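CaaX farnesyltransferase alpha subunit Ram2 (Aspergillus fumigatus, PDB 4L9P) probably catalyses, as one half of a heterodimer with the beta subunit Ram1, the transfer of farnesyl groups to proteins carrying a CaaX motif. Local coordinates at residues Val115-Leu120 / Leu150-Ala155; Asp157-His162 / Asn196-Asn201; Asp185-Leu190 / Asn201-Leu206. The protein carries 1 engineered substitution. One frame throughout, in Å; residues are numbered along the deposited sequence.

Contact 1: Val115-Leu120 / Leu150-Ala155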
# COMPACT_ATOMS: atom_id res chain seq x y z
N VAL A 115 -7.99 -6.96 24.03
CA VAL A 115 -8.47 -6.16 22.92
C VAL A 115 -7.96 -6.70 21.58
O VAL A 115 -8.71 -6.82 20.60
CB VAL A 115 -8.06 -4.65 23.08
CG1 VAL A 115 -8.73 -3.80 21.96
CG2 VAL A 115 -8.51 -4.07 24.46
N ALA A 116 -6.67 -7.07 21.56
CA ALA A 116 -6.00 -7.57 20.36
C ALA A 116 -6.67 -8.88 19.89
O ALA A 116 -6.82 -9.11 18.71
CB ALA A 116 -4.48 -7.78 20.61
N LEU A 117 -7.07 -9.72 20.85
CA LEU A 117 -7.72 -11.03 20.54
C LEU A 117 -9.14 -10.82 20.02
O LEU A 117 -9.66 -11.68 19.32
CB LEU A 117 -7.75 -11.92 21.79
CG LEU A 117 -6.38 -12.52 22.15
CD1 LEU A 117 -6.45 -13.17 23.55
CD2 LEU A 117 -6.04 -13.56 21.08
N LYS A 118 -9.74 -9.66 20.28
CA LYS A 118 -11.10 -9.41 19.83
C LYS A 118 -11.12 -8.78 18.45
O LYS A 118 -12.11 -8.94 17.72
CB LYS A 118 -11.86 -8.50 20.78
CG LYS A 118 -12.37 -9.18 22.03
CD LYS A 118 -13.18 -8.13 22.84
CE LYS A 118 -13.60 -8.65 24.22
NZ LYS A 118 -14.45 -7.67 25.02
N HIS A 119 -10.08 -8.05 18.07
CA HIS A 119 -10.12 -7.20 16.86
C HIS A 119 -8.89 -7.42 16.02
O HIS A 119 -7.89 -6.83 16.20
CB HIS A 119 -10.17 -5.73 17.27
CG HIS A 119 -11.34 -5.38 18.12
ND1 HIS A 119 -12.62 -5.30 17.61
CD2 HIS A 119 -11.45 -5.08 19.44
CE1 HIS A 119 -13.46 -4.93 18.56
NE2 HIS A 119 -12.78 -4.80 19.69
N LEU A 120 -9.18 -7.78 14.74
CA LEU A 120 -8.14 -7.93 13.70
C LEU A 120 -7.94 -6.73 12.71
O LEU A 120 -8.76 -5.81 12.65
CB LEU A 120 -8.29 -9.29 12.99
CG LEU A 120 -7.93 -10.46 13.96
CD1 LEU A 120 -6.92 -9.98 15.03
CD2 LEU A 120 -9.07 -11.17 14.72
N LEU A 150 2.32 -13.44 20.65
CA LEU A 150 2.35 -13.21 19.21
C LEU A 150 1.97 -14.53 18.50
O LEU A 150 1.24 -14.48 17.47
CB LEU A 150 3.74 -12.78 18.75
CG LEU A 150 4.17 -11.48 19.46
CD1 LEU A 150 5.51 -11.06 18.85
CD2 LEU A 150 3.12 -10.37 19.37
N MET A 151 2.37 -15.70 19.01
CA MET A 151 1.95 -16.95 18.39
C MET A 151 0.47 -17.24 18.56
O MET A 151 -0.11 -17.90 17.68
CB MET A 151 2.77 -18.11 18.92
CG MET A 151 4.26 -17.99 18.50
SD MET A 151 4.52 -17.94 16.72
CE MET A 151 4.57 -19.70 16.36
N GLU A 152 -0.18 -16.74 19.62
CA GLU A 152 -1.64 -16.81 19.73
C GLU A 152 -2.28 -16.05 18.58
O GLU A 152 -3.31 -16.48 18.01
CB GLU A 152 -2.11 -16.16 21.04
CG GLU A 152 -3.49 -16.63 21.47
CD GLU A 152 -3.84 -16.32 22.96
OE1 GLU A 152 -4.99 -16.54 23.36
OE2 GLU A 152 -2.99 -15.82 23.71
N MET A 153 -1.69 -14.90 18.23
CA MET A 153 -2.26 -14.11 17.11
C MET A 153 -2.02 -14.85 15.81
O MET A 153 -2.95 -14.91 14.96
CB MET A 153 -1.58 -12.73 17.04
CG MET A 153 -1.83 -11.84 18.25
SD MET A 153 -3.59 -11.39 18.48
CE MET A 153 -3.99 -10.61 16.89
N PHE A 154 -0.81 -15.35 15.60
CA PHE A 154 -0.53 -16.01 14.32
C PHE A 154 -1.28 -17.32 14.13
O PHE A 154 -1.46 -17.76 13.00
CB PHE A 154 1.01 -16.24 14.16
CG PHE A 154 1.79 -14.99 14.01
CD1 PHE A 154 1.37 -14.00 13.15
CD2 PHE A 154 3.00 -14.85 14.69
CE1 PHE A 154 2.15 -12.82 12.99
CE2 PHE A 154 3.77 -13.73 14.54
CZ PHE A 154 3.35 -12.69 13.70
N ALA A 155 -1.73 -17.94 15.23
CA ALA A 155 -2.57 -19.15 15.10
C ALA A 155 -3.92 -18.77 14.51
O ALA A 155 -4.58 -19.63 13.92
CB ALA A 155 -2.75 -19.80 16.50
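Met153 is the bump of this contact, and the hollow that takes it lies between Ala116, Leu117 and Leu120, at and just after the end of helix 105-118. The bends at chi1 and chi2 (-63° at chi2) turn SD and CE toward that helix, which the CB direction alone would not do. Met153 SD rests 4.3 Å from Ala116 CB and 4.2 Å from Leu117 CD2. The methyl goes deeper, Met153 CE reaching Ala116 O at 3.7 Å. Leu120 borders the methyl, with Leu120 CD1 3.5 Å from Met153 CE; two conformers of this leucine are modelled, and the distance belongs to the one described. Beside it, the fork of Leu117 meets the extended chain of Glu152 at about a right angle, Leu117 CD1 lying 3.7 Å from Glu152 OE1; Glu152 too has a second conformer. Trp126 of helix 123-133 packs against Met153, and Ile125 against Ala116. The contact joins helices 105-118 and 146-156, which fall in successive prenyltransferase alpha-subunit repeats of the TPR clan. Its chemistry is mainly van der Waals, with no hydrogen bond or salt bridge between the segments, consistent with the two being matched by shape.

Contact 2: Asp157-His162 / Asn196-Asn201. Engineered in segment 157-162: Ser160 (natural residue Asn). With FII ([(3,7,11-trimethyl-dodeca-2,6,10-trienyloxycarbamoyl)-methyl]-phosphonic acid), chain Q.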
# COMPACT_ATOMS: atom_id res chain seq x y z
N ASP A 157 -4.33 -15.78 12.45
CA ASP A 157 -4.04 -15.29 11.07
C ASP A 157 -2.54 -15.28 10.97
O ASP A 157 -1.87 -14.33 11.48
CB ASP A 157 -4.67 -13.94 10.73
CG ASP A 157 -4.35 -13.54 9.31
OD1 ASP A 157 -3.47 -14.14 8.63
OD2 ASP A 157 -4.97 -12.57 8.84
N ALA A 158 -1.99 -16.30 10.29
CA ALA A 158 -0.53 -16.45 10.25
C ALA A 158 0.17 -15.39 9.43
O ALA A 158 1.39 -15.31 9.44
CB ALA A 158 -0.13 -17.83 9.71
N LYS A 159 -0.58 -14.57 8.69
CA LYS A 159 -0.00 -13.56 7.81
C LYS A 159 -0.37 -12.15 8.24
O LYS A 159 -0.19 -11.21 7.49
CB LYS A 159 -0.46 -13.84 6.35
CG LYS A 159 -0.05 -15.26 5.88
CD LYS A 159 -0.46 -15.48 4.42
CE LYS A 159 -0.02 -16.88 4.02
NZ LYS A 159 -0.29 -17.04 2.49
N SER A 160 -0.79 -11.97 9.50
CA SER A 160 -1.23 -10.67 9.99
C SER A 160 -0.13 -9.64 9.91
O SER A 160 0.87 -9.69 10.64
CB SER A 160 -1.60 -10.81 11.44
OG SER A 160 -1.77 -9.51 11.91
N TYR A 161 -0.28 -8.68 9.01
CA TYR A 161 0.83 -7.78 8.69
C TYR A 161 1.20 -6.95 9.89
O TYR A 161 2.43 -6.69 10.11
CB TYR A 161 0.39 -6.85 7.50
CG TYR A 161 1.54 -6.17 6.81
CD1 TYR A 161 2.09 -5.00 7.33
CD2 TYR A 161 2.10 -6.70 5.63
CE1 TYR A 161 3.15 -4.34 6.69
CE2 TYR A 161 3.15 -6.06 5.00
CZ TYR A 161 3.68 -4.89 5.56
OH TYR A 161 4.73 -4.22 4.94
N HIS A 162 0.23 -6.46 10.66
CA HIS A 162 0.59 -5.57 11.77
C HIS A 162 1.29 -6.33 12.88
O HIS A 162 2.13 -5.74 13.57
CB HIS A 162 -0.70 -4.95 12.32
CG HIS A 162 -1.41 -4.12 11.30
ND1 HIS A 162 -2.69 -4.40 10.85
CD2 HIS A 162 -0.93 -3.17 10.48
CE1 HIS A 162 -3.01 -3.54 9.89
NE2 HIS A 162 -1.97 -2.74 9.69
N ASN A 196 3.95 -19.51 3.66
CA ASN A 196 3.74 -18.27 4.43
C ASN A 196 4.86 -17.28 4.21
O ASN A 196 5.90 -17.34 4.84
CB ASN A 196 3.56 -18.58 5.92
CG ASN A 196 3.23 -17.36 6.72
OD1 ASN A 196 3.42 -16.24 6.26
ND2 ASN A 196 2.76 -17.57 7.94
N ASN A 197 4.62 -16.36 3.25
CA ASN A 197 5.66 -15.43 2.90
C ASN A 197 6.02 -14.51 4.03
O ASN A 197 7.16 -14.03 4.07
CB ASN A 197 5.23 -14.57 1.68
CG ASN A 197 6.40 -13.87 1.07
OD1 ASN A 197 7.28 -14.54 0.46
ND2 ASN A 197 6.44 -12.52 1.17
N SER A 198 5.07 -14.24 4.95
CA SER A 198 5.41 -13.33 6.08
C SER A 198 6.48 -13.98 6.96
O SER A 198 7.40 -13.32 7.48
CB SER A 198 4.17 -13.10 6.96
OG SER A 198 3.15 -12.52 6.13
N ALA A 199 6.40 -15.31 7.10
CA ALA A 199 7.41 -16.01 7.91
C ALA A 199 8.79 -16.02 7.20
O ALA A 199 9.84 -15.87 7.85
CB ALA A 199 6.91 -17.42 8.24
N TRP A 200 8.78 -16.20 5.86
CA TRP A 200 10.03 -16.10 5.11
C TRP A 200 10.64 -14.71 5.25
O TRP A 200 11.86 -14.59 5.40
CB TRP A 200 9.80 -16.42 3.62
CG TRP A 200 9.62 -17.88 3.37
CD1 TRP A 200 8.42 -18.55 3.18
CD2 TRP A 200 10.67 -18.87 3.28
NE1 TRP A 200 8.68 -19.90 2.96
CE2 TRP A 200 10.04 -20.12 3.03
CE3 TRP A 200 12.07 -18.82 3.41
CZ2 TRP A 200 10.77 -21.32 2.90
CZ3 TRP A 200 12.80 -20.03 3.27
CH2 TRP A 200 12.14 -21.24 2.98
N ASN A 201 9.81 -13.66 5.20
CA ASN A 201 10.33 -12.31 5.32
C ASN A 201 10.99 -12.08 6.68
O ASN A 201 12.03 -11.43 6.77
CB ASN A 201 9.19 -11.31 5.00
CG ASN A 201 9.67 -9.88 5.14
OD1 ASN A 201 10.38 -9.39 4.25
ND2 ASN A 201 9.42 -9.24 6.29
C1 FII Q . -2.55 6.24 0.98
C2 FII Q . -2.83 5.03 1.84
C6 FII Q . -3.41 5.31 3.16
C10 FII Q . -2.16 3.77 1.48
C11 FII Q . -2.28 2.48 2.30
C12 FII Q . -3.34 1.58 1.61
C15 FII Q . -3.33 0.09 1.95
C18 FII Q . -4.35 -0.83 1.30
C22 FII Q . -2.62 -0.27 3.21
C23 FII Q . -2.28 -1.75 3.35
C24 FII Q . -1.82 -2.09 4.71
C27 FII Q . -1.93 -3.56 4.95
C30 FII Q . -0.70 -4.37 4.57
C34 FII Q . -2.83 -3.94 6.06
C35 FII Q . -2.87 -5.34 6.64
O36 FII Q . -4.11 -5.97 6.37
N42 FII Q . -4.47 -6.04 5.06
C43 FII Q . -4.23 -7.30 4.50
O44 FII Q . -3.70 -8.25 5.09
C45 FII Q . -4.71 -7.42 3.06
P46 FII Q . -3.67 -8.55 2.00
O49 FII Q . -2.26 -8.17 2.26
O50 FII Q . -4.04 -9.96 2.33
O51 FII Q . -4.13 -8.15 0.58
O HOH W 1 2.00 -15.35 1.99
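Asn196 points its amide nitrogen at the bend around Ala158 and bonds it: Asn196 ND2 donates to Ala158 O over 3.0 Å, at an N-H...O angle of 158°. The acceptor lies near the amide plane, whereas the donor stands 61° out of the carbonyl plane, off the lone pairs; Ala158 O has a second donor in Trp164 NE1. With CG anti to the backbone N (chi1 -175°), the amide oxygen turns back over its own helix, where Asn196 OD1 accepts from Ala199 N at 3.2 Å and, weakly, from Ser198 N. Lys159 and Asn196 run antiparallel alongside one another, Lys159 CG passing 3.6 Å from Asn196 OD1. Ser198 OG lies 3.7 Å from Lys159 CA and is hydrogen-bonded to Glu309 of the Ram1 beta subunit. A water accepts from Lys159 NZ at 2.9 Å and from Asn197 N at 3.1 Å; Thr90 of Ram1 also bonds Lys159 NZ. In the bend, Asp157 OD1 accepts from Lys159 N at 2.9 Å. Just beyond, one face of the Tyr161 ring meets the isoprenoid analogue, Tyr161 CG lying 3.6 Å from FII C30. An N-capped helix start, hydrogen-bonded to a type I turn that includes an Asx turn, thus lies beside the isoprenoid site where the alpha-subunit helical repeats meet Ram1.

Contact 3: Asp185-Leu190 / Asn201-Leu206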
# COMPACT_ATOMS: atom_id res chain seq x y z
N ASP A 185 9.87 -20.12 15.99
CA ASP A 185 8.48 -19.75 15.66
C ASP A 185 8.32 -19.59 14.14
O ASP A 185 7.30 -20.03 13.60
CB ASP A 185 8.09 -18.46 16.41
CG ASP A 185 7.89 -18.69 17.90
OD1 ASP A 185 8.01 -19.86 18.39
OD2 ASP A 185 7.63 -17.69 18.58
N VAL A 186 9.33 -19.04 13.46
CA VAL A 186 9.27 -19.01 11.99
C VAL A 186 9.20 -20.43 11.44
O VAL A 186 8.37 -20.70 10.57
CB VAL A 186 10.55 -18.29 11.47
CG1 VAL A 186 10.88 -18.70 10.01
CG2 VAL A 186 10.42 -16.80 11.60
N GLU A 187 10.01 -21.36 11.97
CA GLU A 187 9.99 -22.73 11.47
C GLU A 187 8.68 -23.44 11.77
O GLU A 187 8.22 -24.26 10.96
CB GLU A 187 11.26 -23.51 11.95
CG GLU A 187 12.46 -22.87 11.18
CD GLU A 187 13.77 -23.50 11.41
OE1 GLU A 187 13.86 -24.32 12.36
OE2 GLU A 187 14.71 -23.13 10.67
N ALA A 188 8.05 -23.17 12.91
CA ALA A 188 6.76 -23.77 13.18
C ALA A 188 5.73 -23.27 12.18
O ALA A 188 4.86 -24.03 11.72
CB ALA A 188 6.31 -23.46 14.60
N LEU A 189 5.76 -21.96 11.87
CA LEU A 189 4.79 -21.38 10.91
C LEU A 189 5.09 -21.96 9.53
O LEU A 189 4.10 -22.22 8.78
CB LEU A 189 4.90 -19.86 10.94
CG LEU A 189 4.26 -19.32 12.26
CD1 LEU A 189 4.81 -17.93 12.57
CD2 LEU A 189 2.72 -19.31 12.14
N LEU A 190 6.36 -22.16 9.19
CA LEU A 190 6.65 -22.72 7.84
C LEU A 190 6.38 -24.21 7.76
O LEU A 190 6.13 -24.75 6.69
CB LEU A 190 8.07 -22.37 7.43
CG LEU A 190 8.30 -20.88 7.20
CD1 LEU A 190 9.76 -20.69 6.85
CD2 LEU A 190 7.37 -20.36 6.06
N ASN A 201 9.81 -13.66 5.20
CA ASN A 201 10.33 -12.31 5.32
C ASN A 201 10.99 -12.08 6.68
O ASN A 201 12.03 -11.43 6.77
CB ASN A 201 9.19 -11.31 5.00
CG ASN A 201 9.67 -9.88 5.14
OD1 ASN A 201 10.38 -9.39 4.25
ND2 ASN A 201 9.42 -9.24 6.29
N HIS A 202 10.33 -12.59 7.73
CA HIS A 202 10.91 -12.43 9.09
C HIS A 202 12.18 -13.26 9.16
O HIS A 202 13.17 -12.82 9.79
CB HIS A 202 9.89 -12.91 10.11
CG HIS A 202 10.24 -12.52 11.52
ND1 HIS A 202 10.10 -11.22 11.96
CD2 HIS A 202 10.68 -13.25 12.58
CE1 HIS A 202 10.46 -11.15 13.22
NE2 HIS A 202 10.84 -12.36 13.61
N ARG A 203 12.24 -14.41 8.50
CA ARG A 203 13.48 -15.24 8.50
C ARG A 203 14.63 -14.43 7.90
O ARG A 203 15.76 -14.46 8.42
CB ARG A 203 13.29 -16.52 7.68
CG ARG A 203 14.49 -17.49 7.91
CD ARG A 203 14.32 -18.78 7.01
NE ARG A 203 15.43 -19.64 7.36
CZ ARG A 203 15.39 -20.62 8.26
NH1 ARG A 203 14.22 -21.00 8.84
NH2 ARG A 203 16.53 -21.23 8.58
N TYR A 204 14.35 -13.72 6.81
CA TYR A 204 15.42 -12.92 6.20
C TYR A 204 15.93 -11.85 7.21
O TYR A 204 17.14 -11.64 7.36
CB TYR A 204 14.92 -12.24 4.91
CG TYR A 204 16.07 -11.47 4.27
CD1 TYR A 204 16.36 -10.13 4.63
CD2 TYR A 204 16.85 -12.06 3.25
CE1 TYR A 204 17.43 -9.43 4.05
CE2 TYR A 204 17.90 -11.37 2.65
CZ TYR A 204 18.21 -10.06 3.08
OH TYR A 204 19.27 -9.38 2.52
N MET A 205 15.03 -11.19 7.91
CA MET A 205 15.47 -10.23 8.90
C MET A 205 16.36 -10.89 9.96
O MET A 205 17.45 -10.36 10.33
CB MET A 205 14.28 -9.64 9.57
CG MET A 205 14.66 -8.53 10.54
SD MET A 205 14.20 -8.92 12.20
CE MET A 205 13.19 -10.27 12.16
N LEU A 206 15.94 -12.06 10.46
CA LEU A 206 16.71 -12.70 11.55
C LEU A 206 18.08 -13.05 11.04
O LEU A 206 19.06 -12.93 11.80
CB LEU A 206 16.01 -14.00 11.97
CG LEU A 206 14.65 -13.82 12.64
CD1 LEU A 206 14.02 -15.19 12.92
CD2 LEU A 206 14.73 -12.98 13.94
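Val186 sets its two methyls against His202, Arg203 and Leu206 of the facing helix, at the heart of an antiparallel helical hairpin. The axes of the short segments approach to 10.3 Å with their directions 155° apart, and both segments fall within one prenyltransferase alpha-subunit repeat, a family of the TPR clan. The backbones are nearest at Val186 and Arg203, whose CA atoms lie 6.6 Å from each other. The branches of the valine divide the work. Val186 CG1 packs on the base of the arginine, 4.0 Å from Arg203 CB, while Val186 CG2 comes up in the plane of the imidazole, at its edge, 3.7 Å from His202 CD2. The same CG2 methyl of Val186 also has Leu206 CD1 4.2 Å away, the two side chains running antiparallel.

Beside this apolar patch, Glu187 and Arg203 form a salt bridge. Arg203 NH1 donates to Glu187 OE2 over 2.9 Å at 164°, using the anti lone pair of that oxygen, and Arg203 NH2 adds a weak second bond to the same atom. Carboxylate and guanidinium are nearly coplanar, 8° apart. The extended arginine chain, from CG to NE, carries the guanidinium past Val186 to Glu187.

Second-shell partners hold the guanidinium and the imidazole. Glu244 forms a salt bridge with Arg203 NE and Tyr247 adds a cation-pi contact, so the guanidinium has two acidic partners, Glu187 and Glu244, which probably balance its charge. Glu182 hydrogen-bonds His202 NE2, and Trp164 of helix 161-174 meets the imidazole ring. On the glutamate side of the salt bridge, Glu187 CG lies in the guanidinium plane, at its edge, 3.5 Å from Arg203 NH1.

In the fold
All three contacts belong to one solenoid-like stack, but at different depths; contacts 1 and 3 join helices, contact 2 a turn and a helix start. In contact 1 two of the five touching residues are exposed and two buried, and its centre is about 15 Å from the chain centre. Contact 2, also partly buried, has its centre about 7 Å from that point and faces the beta subunit; contact 3 is buried. Contacts 2 and 3 share helix 197-208, one using its capped start and the other its middle, with Leu190 packed on Ala199 and Trp200 between them. Met151 and Phe154 lean on Leu189, linking contacts 1 and 3. The chemistry passes from apolar fit, through a neutral amide-to-carbonyl hydrogen bond and water, to a charged pair beside valine.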